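Local coordinates for protein 5'-methylthioadenosine nucleosidase / s-adenosylhomocysteine nucleosidase (Brucella melitensis bv. 1, PDB 4PR3) that is a nucleosidase of the phosphorylase superfamily that forms a two-chain assembly and binds adenine in a pocket lined by strand ends and loops, at residues G155-Y158 against E159-E162; M111-P115 against I116-K120; K94-Q97 against A98-Y101. One frame throughout, in Å; residues are numbered along the deposited sequence.

Interaction 1: G155-Y158 against E159-E162. With PO4 (phosphate ion), chain D.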
loop_
_atom_site.group_PDB
_atom_site.type_symbol
_atom_site.label_atom_id
_atom_site.label_comp_id
_atom_site.label_asym_id
_atom_site.label_seq_id
_atom_site.Cartn_x
_atom_site.Cartn_y
_atom_site.Cartn_z
ATOM N N GLY A 155 12.390 9.137 -18.372
ATOM C CA GLY A 155 12.203 10.076 -19.464
ATOM C C GLY A 155 11.412 11.301 -19.058
ATOM O O GLY A 155 11.728 11.955 -18.068
ATOM N N LYS A 156 10.373 11.615 -19.822
ATOM C CA LYS A 156 9.534 12.759 -19.505
ATOM C C LYS A 156 8.620 12.441 -18.328
ATOM O O LYS A 156 8.188 11.299 -18.156
ATOM C CB LYS A 156 8.708 13.169 -20.725
ATOM N N ALA A 157 8.342 13.454 -17.513
ATOM C CA ALA A 157 7.366 13.335 -16.431
ATOM C C ALA A 157 7.675 12.250 -15.393
ATOM O O ALA A 157 7.014 11.214 -15.400
ATOM C CB ALA A 157 5.970 13.132 -17.009
ATOM N N TYR A 158 8.666 12.442 -14.514
ATOM C CA TYR A 158 9.537 13.629 -14.414
ATOM C C TYR A 158 8.921 15.032 -14.283
ATOM O O TYR A 158 8.467 15.395 -13.205
ATOM C CB TYR A 158 10.840 13.494 -15.212
ATOM C CG TYR A 158 11.744 12.490 -14.512
ATOM C CD1 TYR A 158 11.751 12.406 -13.122
ATOM C CD2 TYR A 158 12.536 11.596 -15.221
ATOM C CE1 TYR A 158 12.541 11.488 -12.459
ATOM C CE2 TYR A 158 13.333 10.666 -14.565
ATOM C CZ TYR A 158 13.329 10.617 -13.183
ATOM O OH TYR A 158 14.113 9.702 -12.513
ATOM N N GLU A 159 8.953 15.835 -15.338
ATOM C CA GLU A 159 8.373 17.178 -15.270
ATOM C C GLU A 159 6.925 17.235 -14.738
ATOM O O GLU A 159 6.444 18.306 -14.363
ATOM C CB GLU A 159 8.486 17.889 -16.622
ATOM C CG GLU A 159 9.909 18.298 -16.970
ATOM C CD GLU A 159 10.569 19.120 -15.870
ATOM O OE1 GLU A 159 9.874 19.943 -15.236
ATOM O OE2 GLU A 159 11.784 18.936 -15.636
ATOM N N ARG A 160 6.235 16.097 -14.709
ATOM C CA ARG A 160 4.956 16.006 -14.003
ATOM C C ARG A 160 5.125 15.742 -12.498
ATOM O O ARG A 160 4.140 15.673 -11.764
ATOM C CB ARG A 160 4.056 14.933 -14.631
ATOM C CG ARG A 160 3.223 15.427 -15.806
ATOM C CD ARG A 160 2.622 14.282 -16.626
ATOM N NE ARG A 160 1.713 13.436 -15.857
ATOM C CZ ARG A 160 2.016 12.222 -15.406
ATOM N NH1 ARG A 160 3.213 11.700 -15.645
ATOM N NH2 ARG A 160 1.123 11.526 -14.716
ATOM N N ILE A 161 6.369 15.597 -12.044
ATOM C CA ILE A 161 6.655 15.338 -10.631
ATOM C C ILE A 161 7.249 16.568 -9.937
ATOM O O ILE A 161 8.303 17.064 -10.336
ATOM C CB ILE A 161 7.638 14.156 -10.465
ATOM C CG1 ILE A 161 7.142 12.922 -11.225
ATOM C CG2 ILE A 161 7.865 13.842 -8.992
ATOM C CD1 ILE A 161 5.794 12.411 -10.761
ATOM N N GLU A 162 6.581 17.049 -8.892
ATOM C CA GLU A 162 7.029 18.246 -8.179
ATOM C C GLU A 162 8.218 17.969 -7.257
ATOM O O GLU A 162 9.054 18.840 -7.028
ATOM C CB GLU A 162 5.882 18.850 -7.362
ATOM C CG GLU A 162 4.563 18.997 -8.116
ATOM C CD GLU A 162 4.536 20.191 -9.058
ATOM O OE1 GLU A 162 5.564 20.892 -9.177
ATOM O OE2 GLU A 162 3.477 20.430 -9.677
HETATM P P PO4 D . 4.463 14.818 -6.593
HETATM O O1 PO4 D . 3.396 14.158 -5.749
HETATM O O2 PO4 D . 5.097 13.772 -7.476
HETATM O O3 PO4 D . 3.843 15.894 -7.456
HETATM O O4 PO4 D . 5.517 15.424 -5.692
#
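The guanidinium of Arg160 meets Ala157 at its edge: the methyl CB lies near the plane of the group, 3.4 Å from NH1. The ring of Tyr158 has the carbonyl oxygen of Gly155, three residues earlier, in plane at its edge, and its side chain touches Ala93, Val153 and the bound adenine, as befits a member of the adenine pocket. The backbone carrying both groups makes a type I beta turn from Tyr158 to Ile161, closed by a bond from Ile161 N to Tyr158 O whose modelled length of 2.4 Å is too short to be taken literally. Arg160 CD lies 3.6 Å from Ala157 CB, and beyond it the bend at chi3 (61°) brings the guanidinium, with NH1, back beside that methyl. Ile161 packs CG1 against Tyr158 O (3.4 Å), while its CG2 branch lies 3.2 Å from O2 of a phosphate ion that probably came from the crystallisation liquor. The next residue, Glu162, gives the same ion a weak but nearly straight bond from its backbone, N to O3 3.3 Å (166°); Ser107 OG and Ser147 OG are also hydrogen-bonded to it. The carboxylate of Glu162 is turned aside, with OE2 5.1 Å from phosphate O3. Within this turn the ion has one weak backbone N-H bond and otherwise touches carbon atoms; the nearby carboxylate would, if anything, probably disfavour the anion.

Interaction 2: M111-P115 against I116-K120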
loop_
_atom_site.group_PDB
_atom_site.type_symbol
_atom_site.label_atom_id
_atom_site.label_comp_id
_atom_site.label_asym_id
_atom_site.label_seq_id
_atom_site.Cartn_x
_atom_site.Cartn_y
_atom_site.Cartn_z
HETATM N N MSE A 111 -2.003 8.900 -5.763
HETATM C CA MSE A 111 -3.262 9.323 -5.166
HETATM C C MSE A 111 -3.799 10.571 -5.849
HETATM O O MSE A 111 -3.229 11.651 -5.706
HETATM C CB MSE A 111 -3.044 9.617 -3.678
HETATM C CG MSE A 111 -4.212 10.296 -2.980
HETATM SE SE MSE A 111 -5.730 9.104 -2.723
HETATM C CE MSE A 111 -6.916 9.820 -4.057
ATOM N N ASP A 112 -4.883 10.419 -6.607
ATOM C CA ASP A 112 -5.584 11.572 -7.159
ATOM C C ASP A 112 -7.091 11.468 -6.911
ATOM O O ASP A 112 -7.776 10.671 -7.546
ATOM C CB ASP A 112 -5.309 11.666 -8.662
ATOM C CG ASP A 112 -5.694 13.011 -9.248
ATOM O OD1 ASP A 112 -6.309 13.826 -8.528
ATOM O OD2 ASP A 112 -5.386 13.249 -10.435
ATOM N N ALA A 113 -7.599 12.290 -5.997
ATOM C CA ALA A 113 -9.035 12.390 -5.737
ATOM C C ALA A 113 -9.679 13.620 -6.376
ATOM O O ALA A 113 -10.860 13.888 -6.160
ATOM C CB ALA A 113 -9.323 12.345 -4.245
ATOM N N SER A 114 -8.891 14.383 -7.131
ATOM C CA SER A 114 -9.346 15.662 -7.694
ATOM C C SER A 114 -10.687 15.693 -8.453
ATOM O O SER A 114 -11.403 16.692 -8.363
ATOM C CB SER A 114 -8.237 16.341 -8.510
ATOM O OG SER A 114 -7.646 15.447 -9.430
ATOM N N PRO A 115 -11.025 14.626 -9.209
ATOM C CA PRO A 115 -12.349 14.632 -9.846
ATOM C C PRO A 115 -13.508 14.886 -8.876
ATOM O O PRO A 115 -14.498 15.500 -9.270
ATOM C CB PRO A 115 -12.449 13.227 -10.439
ATOM C CG PRO A 115 -11.044 12.887 -10.783
ATOM C CD PRO A 115 -10.199 13.505 -9.698
ATOM N N ILE A 116 -13.387 14.429 -7.633
ATOM C CA ILE A 116 -14.428 14.678 -6.634
ATOM C C ILE A 116 -14.180 15.906 -5.745
ATOM O O ILE A 116 -14.922 16.137 -4.789
ATOM C CB ILE A 116 -14.746 13.436 -5.771
ATOM C CG1 ILE A 116 -13.599 13.128 -4.811
ATOM C CG2 ILE A 116 -15.070 12.244 -6.659
ATOM C CD1 ILE A 116 -13.854 11.921 -3.937
ATOM N N GLY A 117 -13.144 16.685 -6.052
ATOM C CA GLY A 117 -12.901 17.928 -5.335
ATOM C C GLY A 117 -11.775 17.995 -4.314
ATOM O O GLY A 117 -11.733 18.921 -3.506
ATOM N N PHE A 118 -10.865 17.026 -4.343
ATOM C CA PHE A 118 -9.705 17.032 -3.452
ATOM C C PHE A 118 -8.453 17.522 -4.175
ATOM O O PHE A 118 -8.307 17.316 -5.375
ATOM C CB PHE A 118 -9.431 15.629 -2.912
ATOM C CG PHE A 118 -10.427 15.152 -1.900
ATOM C CD1 PHE A 118 -10.235 15.399 -0.549
ATOM C CD2 PHE A 118 -11.540 14.431 -2.292
ATOM C CE1 PHE A 118 -11.145 14.947 0.391
ATOM C CE2 PHE A 118 -12.454 13.976 -1.355
ATOM C CZ PHE A 118 -12.256 14.236 -0.013
ATOM N N GLU A 119 -7.554 18.182 -3.452
ATOM C CA GLU A 119 -6.259 18.546 -4.019
ATOM C C GLU A 119 -5.513 17.278 -4.419
ATOM O O GLU A 119 -5.577 16.276 -3.708
ATOM C CB GLU A 119 -5.422 19.340 -3.011
ATOM C CG GLU A 119 -4.038 19.727 -3.525
ATOM C CD GLU A 119 -3.167 20.374 -2.459
ATOM O OE1 GLU A 119 -3.694 20.696 -1.374
ATOM O OE2 GLU A 119 -1.953 20.556 -2.707
ATOM N N LYS A 120 -4.823 17.317 -5.557
ATOM C CA LYS A 120 -4.028 16.178 -6.011
ATOM C C LYS A 120 -3.034 15.745 -4.942
ATOM O O LYS A 120 -2.379 16.583 -4.327
ATOM C CB LYS A 120 -3.271 16.512 -7.300
ATOM C CG LYS A 120 -4.076 16.347 -8.578
ATOM C CD LYS A 120 -3.182 16.474 -9.809
ATOM C CE LYS A 120 -3.965 16.239 -11.097
ATOM N NZ LYS A 120 -3.107 16.373 -12.309
HETATM O O HOH W 1 -6.337 13.789 -4.290
#
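Ala113 and Phe118 make the close-packed part of this loop: the methyl CB of Ala113 sits 3.5 Å from CB and 3.6 Å from CD2 of the phenylalanine, whose ring turns an edge to Ala113 O and to Ile116 CG1. Pro124 closes over both residues. Ile116 reaches the same corner because its CG1 stands between backbone N and carbonyl carbon (chi1 71°). Beneath these side chains runs a short 3-10 turn, in which Ile116 N bonds to Ala113 O at 3.0 Å and Gly117 N to Ser114 O at 2.9 Å, the second donor standing above the carbonyl plane. Gly117 ends the turn with a positive phi. Ahead of it, Asp112 OD1 accepts from Ser114 N in an Asx turn, though the placing of that oxygen is uncertain. A water joins Ala113 N to Glu119 O, bridging the two arms where they do not meet directly. The Lys120 side is looser and exposed. There the extended lysine chain passes Asp112 with CE 3.4 Å from OD2, yet NZ remains 4.3 Å from that oxygen, an attraction short of a salt bridge. Asp112, by contrast, is partly held by the second subunit, packing on its Asn151, while Pro115 and Ile116 meet its Ile152.

Interaction 3: K94-Q97 against A98-Y101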
loop_
_atom_site.group_PDB
_atom_site.type_symbol
_atom_site.label_atom_id
_atom_site.label_comp_id
_atom_site.label_asym_id
_atom_site.label_seq_id
_atom_site.Cartn_x
_atom_site.Cartn_y
_atom_site.Cartn_z
ATOM N N LYS A 94 16.282 16.035 -11.529
ATOM C CA LYS A 94 16.717 17.273 -10.886
ATOM C C LYS A 94 18.074 17.202 -10.179
ATOM O O LYS A 94 18.889 18.118 -10.275
ATOM C CB LYS A 94 15.635 17.767 -9.923
ATOM C CG LYS A 94 14.342 18.151 -10.617
ATOM C CD LYS A 94 13.206 18.324 -9.622
ATOM C CE LYS A 94 11.930 18.768 -10.318
ATOM N NZ LYS A 94 10.765 18.777 -9.394
ATOM N N LEU A 95 18.295 16.117 -9.448
ATOM C CA LEU A 95 19.460 15.998 -8.573
ATOM C C LEU A 95 20.680 15.328 -9.212
ATOM O O LEU A 95 20.537 14.472 -10.087
ATOM C CB LEU A 95 19.067 15.295 -7.269
ATOM C CG LEU A 95 18.142 16.136 -6.382
ATOM C CD1 LEU A 95 17.702 15.365 -5.162
ATOM C CD2 LEU A 95 18.829 17.423 -5.963
ATOM N N PRO A 96 21.888 15.727 -8.773
ATOM C CA PRO A 96 23.148 15.095 -9.176
ATOM C C PRO A 96 23.111 13.579 -8.999
ATOM O O PRO A 96 22.666 13.085 -7.961
ATOM C CB PRO A 96 24.159 15.699 -8.200
ATOM C CG PRO A 96 23.612 17.032 -7.884
ATOM C CD PRO A 96 22.117 16.899 -7.907
ATOM N N GLN A 97 23.578 12.850 -10.006
ATOM C CA GLN A 97 23.559 11.396 -9.969
ATOM C C GLN A 97 24.562 10.856 -8.960
ATOM O O GLN A 97 25.585 11.484 -8.692
ATOM C CB GLN A 97 23.858 10.828 -11.357
ATOM C CG GLN A 97 22.877 11.280 -12.422
ATOM C CD GLN A 97 21.472 10.763 -12.173
ATOM O OE1 GLN A 97 21.285 9.609 -11.790
ATOM N NE2 GLN A 97 20.478 11.617 -12.384
ATOM N N ALA A 98 24.250 9.687 -8.404
ATOM C CA ALA A 98 25.141 8.983 -7.487
ATOM C C ALA A 98 25.469 9.800 -6.244
ATOM O O ALA A 98 26.600 9.788 -5.764
ATOM C CB ALA A 98 26.419 8.549 -8.200
ATOM N N GLU A 99 24.475 10.521 -5.733
ATOM C CA GLU A 99 24.624 11.213 -4.460
ATOM C C GLU A 99 23.530 10.768 -3.493
ATOM O O GLU A 99 22.443 10.375 -3.914
ATOM C CB GLU A 99 24.601 12.733 -4.644
ATOM C CG GLU A 99 25.397 13.470 -3.576
ATOM C CD GLU A 99 24.874 14.868 -3.295
ATOM O OE1 GLU A 99 24.731 15.216 -2.101
ATOM O OE2 GLU A 99 24.616 15.621 -4.259
ATOM N N VAL A 100 23.826 10.825 -2.199
ATOM C CA VAL A 100 22.892 10.373 -1.170
ATOM C C VAL A 100 22.164 11.539 -0.493
ATOM O O VAL A 100 22.768 12.564 -0.179
ATOM C CB VAL A 100 23.610 9.498 -0.114
ATOM C CG1 VAL A 100 24.922 10.145 0.313
ATOM C CG2 VAL A 100 22.713 9.244 1.085
ATOM N N TYR A 101 20.861 11.379 -0.285
ATOM C CA TYR A 101 20.036 12.429 0.297
ATOM C C TYR A 101 19.157 11.873 1.410
ATOM O O TYR A 101 18.691 10.738 1.332
ATOM C CB TYR A 101 19.139 13.051 -0.779
ATOM C CG TYR A 101 19.889 13.763 -1.883
ATOM C CD1 TYR A 101 20.506 13.053 -2.908
ATOM C CD2 TYR A 101 19.970 15.147 -1.908
ATOM C CE1 TYR A 101 21.188 13.701 -3.915
ATOM C CE2 TYR A 101 20.652 15.805 -2.911
ATOM C CZ TYR A 101 21.258 15.079 -3.910
ATOM O OH TYR A 101 21.934 15.732 -4.910
#
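Leu95 and Tyr101 approach from opposite directions and make the clearest side-chain interaction of this bend, a CH-pi contact. Methyl CD1 of Leu95 stands 3.8 Å from the centroid of the tyrosine ring, only 13° off its normal, and therefore sits squarely over one face. The second methyl, CD2, slips toward the phenol end and lies 3.7 Å from OH. Both chains point their CG away from their own carbonyl carbon, and for Tyr101 this setting (chi1 -64°) swings the ring back under the preceding loop.

Apolar packing continues with Pro96, which crosses Tyr101 at about a right angle and brings CD to 4.5 Å from the tyrosine CZ. Its ring also runs alongside the extended Glu99 chain, the two pointing the same way; where it nears Tyr101 OH and Glu99 OE2, these are plain contacts.

Among polar groups, Glu99 OE2 comes within 2.8 Å of Tyr101 OH. Glu99 OE1 lies close to Asp142 OD1, and two acids so near each other would probably raise the pKa of one of them. Gln97 turns its amide to the loop behind, where NE2 bonds to Ser92 O. Lys94 reaches the backbone oxygens of Ile161 and Ala163.

The bend leads from strand 83-91 into strand 100-108, and its backbone is already paired with strand 184-192 through Ala98, Glu99 and Tyr101. Leu95 and Tyr101 pack on Ala144 of strand 142-148 and Met165 of strand 165-167, whereas Val100 faces helix 207-226 on Lys213, Leu214 and Ala217.

From the N terminus, interaction 3 comes first, a bend that carries the chain from strand 83-91 into strand 100-108. Interaction 2 follows in the loop beyond that strand, and interaction 1 in the loop between strands 142-148 and 165-167. Each closes only its own local turn; they stand in series, none enclosing or crossing another. Interactions 1 and 3 nevertheless touch, since the side chain of Lys94 ties the two loops together near the adenine pocket. Interaction 2 stays apart, its nearest atoms about 7 Å from interaction 1, and turns instead to the second subunit's Asn151 and Ile152, which belong to the adenine-pocket positions.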